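Local atomic coordinates of tRNA (adenine(22)-N(1))-methyltransferase (Bacillus subtilis, PDB entry 6Q56), a protein that catalyses the S-adenosyl-L-methionine-dependent methylation of adenosine 22 in tRNA, giving N(1)-methyladenosine. Residues Ala14-Ser28 and Tyr36-Glu50. The protein carries 2 engineered substitutions. Sequence-based numbering, arbitrary orientation.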
loop_
_atom_site.group_PDB
_atom_site.type_symbol
_atom_site.label_atom_id
_atom_site.label_comp_id
_atom_site.label_asym_id
_atom_site.label_seq_id
_atom_site.Cartn_x
_atom_site.Cartn_y
_atom_site.Cartn_z
ATOM N N ALA A 14 1.605 11.488 -0.555
ATOM C CA ALA A 14 1.548 12.723 0.214
ATOM C C ALA A 14 0.205 13.444 0.119
ATOM O O ALA A 14 -0.250 14.023 1.089
ATOM C CB ALA A 14 2.673 13.657 -0.210
ATOM N N GLU A 15 -0.421 13.413 -1.049
ATOM C CA GLU A 15 -1.691 14.099 -1.250
ATOM C C GLU A 15 -2.824 13.608 -0.360
ATOM O O GLU A 15 -3.813 14.305 -0.197
ATOM C CB GLU A 15 -2.129 14.004 -2.708
ATOM C CG GLU A 15 -1.155 14.602 -3.708
ATOM C CD GLU A 15 -0.780 16.037 -3.403
ATOM O OE1 GLU A 15 -1.624 16.783 -2.876
ATOM O OE2 GLU A 15 0.365 16.424 -3.697
ATOM N N TYR A 16 -2.693 12.415 0.204
ATOM C CA TYR A 16 -3.742 11.875 1.057
ATOM C C TYR A 16 -3.496 12.144 2.523
ATOM O O TYR A 16 -4.255 11.701 3.367
ATOM C CB TYR A 16 -3.921 10.382 0.827
ATOM C CG TYR A 16 -4.537 10.071 -0.502
ATOM C CD1 TYR A 16 -5.908 10.089 -0.673
ATOM C CD2 TYR A 16 -3.747 9.787 -1.597
ATOM C CE1 TYR A 16 -6.476 9.818 -1.897
ATOM C CE2 TYR A 16 -4.304 9.515 -2.819
ATOM C CZ TYR A 16 -5.668 9.529 -2.964
ATOM O OH TYR A 16 -6.211 9.263 -4.188
ATOM N N ILE A 17 -2.432 12.869 2.824
ATOM C CA ILE A 17 -2.130 13.199 4.199
ATOM C C ILE A 17 -3.130 14.249 4.644
ATOM O O ILE A 17 -3.232 15.306 4.033
ATOM C CB ILE A 17 -0.715 13.751 4.355
ATOM C CG1 ILE A 17 0.305 12.682 3.999
ATOM C CG2 ILE A 17 -0.493 14.225 5.778
ATOM C CD1 ILE A 17 1.708 13.203 3.911
ATOM N N PRO A 18 -3.887 13.975 5.691
ATOM C CA PRO A 18 -4.864 14.962 6.148
ATOM C C PRO A 18 -4.155 16.222 6.617
ATOM O O PRO A 18 -3.114 16.134 7.242
ATOM C CB PRO A 18 -5.561 14.260 7.313
ATOM C CG PRO A 18 -5.165 12.830 7.218
ATOM C CD PRO A 18 -3.810 12.834 6.605
ATOM N N ASN A 19 -4.704 17.386 6.315
ATOM C CA ASN A 19 -4.076 18.629 6.736
ATOM C C ASN A 19 -3.826 18.667 8.237
ATOM O O ASN A 19 -4.592 18.117 9.017
ATOM C CB ASN A 19 -4.932 19.818 6.339
ATOM C CG ASN A 19 -5.427 19.726 4.918
ATOM O OD1 ASN A 19 -4.859 19.015 4.101
ATOM N ND2 ASN A 19 -6.491 20.447 4.618
ATOM N N GLY A 20 -2.736 19.319 8.626
ATOM C CA GLY A 20 -2.363 19.450 10.021
ATOM C C GLY A 20 -2.128 18.128 10.708
ATOM O O GLY A 20 -1.958 18.062 11.918
ATOM N N ALA A 21 -2.118 17.059 9.933
ATOM C CA ALA A 21 -1.928 15.741 10.503
ATOM C C ALA A 21 -0.501 15.464 10.944
ATOM O O ALA A 21 0.450 16.016 10.414
ATOM C CB ALA A 21 -2.360 14.681 9.507
ATOM N N VAL A 22 -0.371 14.586 11.921
ATOM C CA VAL A 22 0.922 14.146 12.380
ATOM C C VAL A 22 1.025 12.815 11.664
ATOM O O VAL A 22 0.189 11.946 11.852
ATOM C CB VAL A 22 0.987 13.938 13.889
ATOM C CG1 VAL A 22 2.282 13.255 14.257
ATOM C CG2 VAL A 22 0.860 15.262 14.605
ATOM N N MET A 23 2.033 12.669 10.823
ATOM C CA MET A 23 2.195 11.456 10.052
ATOM C C MET A 23 3.404 10.650 10.445
ATOM O O MET A 23 4.399 11.184 10.908
ATOM C CB MET A 23 2.359 11.821 8.588
ATOM C CG MET A 23 3.408 12.890 8.389
ATOM S SD MET A 23 4.085 12.940 6.736
ATOM C CE MET A 23 4.487 11.217 6.523
ATOM N N ALA A 24 3.298 9.351 10.234
ATOM C CA ALA A 24 4.378 8.439 10.505
ATOM C C ALA A 24 4.663 7.722 9.209
ATOM O O ALA A 24 3.802 7.062 8.656
ATOM C CB ALA A 24 4.012 7.458 11.592
ATOM N N ASP A 25 5.883 7.868 8.728
ATOM C CA ASP A 25 6.307 7.229 7.503
ATOM C C ASP A 25 7.170 6.047 7.887
ATOM O O ASP A 25 8.277 6.208 8.370
ATOM C CB ASP A 25 7.079 8.203 6.622
ATOM C CG ASP A 25 7.356 7.649 5.240
ATOM O OD1 ASP A 25 6.685 6.687 4.840
ATOM O OD2 ASP A 25 8.238 8.187 4.560
ATOM N N ILE A 26 6.638 4.856 7.676
ATOM C CA ILE A 26 7.333 3.635 8.005
ATOM C C ILE A 26 8.268 3.244 6.869
ATOM O O ILE A 26 7.875 3.230 5.712
ATOM C CB ILE A 26 6.328 2.515 8.281
ATOM C CG1 ILE A 26 5.197 3.045 9.157
ATOM C CG2 ILE A 26 7.012 1.328 8.928
ATOM C CD1 ILE A 26 5.658 3.643 10.464
ATOM N N GLY A 27 9.511 2.948 7.217
ATOM C CA GLY A 27 10.516 2.583 6.245
ATOM C C GLY A 27 10.738 3.754 5.319
ATOM O O GLY A 27 10.899 3.589 4.126
ATOM N N SER A 28 10.736 4.942 5.906
ATOM C CA SER A 28 10.895 6.187 5.171
ATOM C C SER A 28 12.137 6.243 4.298
ATOM O O SER A 28 13.238 5.969 4.741
ATOM C CB SER A 28 10.899 7.376 6.129
ATOM O OG SER A 28 10.873 8.599 5.430
ATOM N N TYR A 36 9.076 16.578 3.154
ATOM C CA TYR A 36 8.274 17.246 2.144
ATOM C C TYR A 36 6.906 17.623 2.688
ATOM O O TYR A 36 6.401 18.697 2.401
ATOM C CB TYR A 36 8.114 16.342 0.921
ATOM C CG TYR A 36 7.150 16.843 -0.121
ATOM C CD1 TYR A 36 5.790 16.672 0.033
ATOM C CD2 TYR A 36 7.602 17.469 -1.262
ATOM C CE1 TYR A 36 4.905 17.117 -0.919
ATOM C CE2 TYR A 36 6.725 17.917 -2.221
ATOM C CZ TYR A 36 5.379 17.738 -2.044
ATOM O OH TYR A 36 4.506 18.189 -2.991
ATOM N N ALA A 37 6.309 16.731 3.466
ATOM C CA ALA A 37 4.982 16.964 4.020
ATOM C C ALA A 37 4.957 18.075 5.053
ATOM O O ALA A 37 4.061 18.907 5.054
ATOM C CB ALA A 37 4.426 15.683 4.612
ATOM N N VAL A 38 5.949 18.078 5.926
ATOM C CA VAL A 38 6.058 19.079 6.969
ATOM C C VAL A 38 6.422 20.437 6.384
ATOM O O VAL A 38 5.859 21.450 6.764
ATOM C CB VAL A 38 7.087 18.649 8.019
ATOM C CG1 VAL A 38 7.364 19.768 9.000
ATOM C CG2 VAL A 38 6.590 17.418 8.740
ATOM N N LEU A 39 7.357 20.446 5.448
ATOM C CA LEU A 39 7.776 21.680 4.803
ATOM C C LEU A 39 6.634 22.336 4.044
ATOM O O LEU A 39 6.501 23.549 4.042
ATOM C CB LEU A 39 8.906 21.414 3.823
ATOM C CG LEU A 39 10.296 21.166 4.385
ATOM C CD1 LEU A 39 11.203 20.645 3.295
ATOM C CD2 LEU A 39 10.856 22.442 4.971
ATOM N N ASN A 40 5.816 21.528 3.391
ATOM C CA ASN A 40 4.693 22.048 2.641
ATOM C C ASN A 40 3.466 22.184 3.517
ATOM O O ASN A 40 2.372 22.378 3.030
ATOM C CB ASN A 40 4.393 21.161 1.440
ATOM C CG ASN A 40 5.492 21.203 0.407
ATOM O OD1 ASN A 40 5.351 21.841 -0.628
ATOM N ND2 ASN A 40 6.599 20.533 0.689
ATOM N N HIS A 41 3.676 22.077 4.817
ATOM C CA HIS A 41 2.620 22.219 5.809
ATOM C C HIS A 41 1.471 21.242 5.646
ATOM O O HIS A 41 0.391 21.453 6.178
ATOM C CB HIS A 41 2.127 23.658 5.802
ATOM C CG HIS A 41 3.237 24.649 5.672
ATOM N ND1 HIS A 41 3.444 25.390 4.529
ATOM C CD2 HIS A 41 4.237 24.979 6.520
ATOM C CE1 HIS A 41 4.509 26.151 4.689
ATOM N NE2 HIS A 41 5.008 25.923 5.891
ATOM N N LYS A 42 1.717 20.160 4.925
ATOM C CA LYS A 42 0.708 19.143 4.737
ATOM C C LYS A 42 0.579 18.391 6.042
ATOM O O LYS A 42 -0.490 17.914 6.397
ATOM C CB LYS A 42 1.105 18.189 3.623
ATOM C CG LYS A 42 1.099 18.810 2.237
ATOM C CD LYS A 42 1.114 17.748 1.153
ATOM C CE LYS A 42 -0.027 16.763 1.342
ATOM N NZ LYS A 42 -1.367 17.410 1.346
ATOM N N ALA A 43 1.687 18.293 6.759
ATOM C CA ALA A 43 1.718 17.616 8.044
ATOM C C ALA A 43 2.248 18.579 9.090
ATOM O O ALA A 43 3.089 19.413 8.795
ATOM C CB ALA A 43 2.591 16.380 7.974
ATOM N N SER A 44 1.740 18.471 10.306
ATOM C CA SER A 44 2.158 19.352 11.386
ATOM C C SER A 44 3.450 18.855 11.990
ATOM O O SER A 44 4.306 19.629 12.387
ATOM C CB SER A 44 1.077 19.430 12.457
ATOM O OG SER A 44 0.753 18.153 12.952
ATOM N N GLY A 45 3.566 17.542 12.051
ATOM C CA GLY A 45 4.738 16.889 12.583
ATOM C C GLY A 45 4.859 15.527 11.945
ATOM O O GLY A 45 3.923 15.075 11.297
ATOM N N ALA A 46 5.991 14.870 12.123
ATOM C CA ALA A 46 6.159 13.574 11.518
ATOM C C ALA A 46 7.162 12.699 12.226
ATOM O O ALA A 46 8.040 13.167 12.937
ATOM C CB ALA A 46 6.564 13.742 10.067
ATOM N N ILE A 47 7.006 11.408 11.995
ATOM C CA ILE A 47 7.876 10.397 12.533
ATOM C C ILE A 47 8.352 9.597 11.338
ATOM O O ILE A 47 7.558 9.187 10.507
ATOM C CB ILE A 47 7.137 9.459 13.486
ATOM C CG1 ILE A 47 6.518 10.249 14.637
ATOM C CG2 ILE A 47 8.081 8.395 14.011
ATOM C CD1 ILE A 47 5.662 9.409 15.548
ATOM N N ALA A 48 9.653 9.395 11.254
ATOM C CA ALA A 48 10.233 8.639 10.169
ATOM C C ALA A 48 10.895 7.426 10.771
ATOM O O ALA A 48 11.867 7.541 11.495
ATOM C CB ALA A 48 11.234 9.478 9.405
ATOM N N GLY A 49 10.348 6.264 10.465
ATOM C CA GLY A 49 10.865 5.016 10.974
ATOM C C GLY A 49 11.796 4.294 10.028
ATOM O O GLY A 49 11.549 4.196 8.840
ATOM N N GLU A 50 12.880 3.785 10.585
ATOM C CA GLU A 50 13.870 3.050 9.832
ATOM C C GLU A 50 14.214 1.839 10.669
ATOM O O GLU A 50 14.192 1.897 11.889
ATOM C CB GLU A 50 15.103 3.902 9.576
ATOM C CG GLU A 50 14.800 5.260 8.978
ATOM C CD GLU A 50 14.399 5.197 7.522
ATOM O OE1 GLU A 50 14.838 4.275 6.820
ATOM O OE2 GLU A 50 13.651 6.079 7.075
#
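Asp25 N donates a hydrogen bond to Ile47 O at 2.8 Å, meeting the oxygen nearly head-on (C=O...N 171°), and Asp25 O accepts from Gly49 N at 2.9 Å. Two residues earlier Met23 is gripped the same way: its N donates to Gly45 O, and its O receives Ile47 N, which lies in the carbonyl plane. Each of these residues thus bonds through N and O to two partners that lie two apart on the other strand, which, with strand axes only 10° apart, identifies a parallel pair, 21-26 beside 45-50.

Both ends of the ladder have extra bonds. Ser44 OG donates to Gly20 O at 2.9 Å from well above the carbonyl plane, while Ser44 N reaches Ala21 O. Past the other end, in the type II turn from Asp25 to Ser28, Ser28 N binds Gly49 O at 3.1 Å. A chi1 of -172° swings the Ser28 hydroxyl back to Asp25 OD2, 2.8 Å away; replacing this serine by alanine is likely to cost OD2 that donor, leaving the Thr92 bond to hold the acid by its other oxygen.

On the face carrying Met23, an extended chi2 carries SD to 3.5 Å from Ala37 CB, with CG against the methyls of Ala43 and Ala46. Ile17 CD1 touches the same Ala37 methyl from the preceding loop, at 3.7 Å. On the other face Ala24 lies beside Ile47.

The pair forms the first beta-alpha-beta unit of the Rossmann-like methyltransferase fold, helix 32-39 crossing over the Met23 face; strand 90-96 continues the sheet beyond 21-26, where Thr92 OG1 bonds Asp25 OD1, and strand 72-76 flanks 43-50.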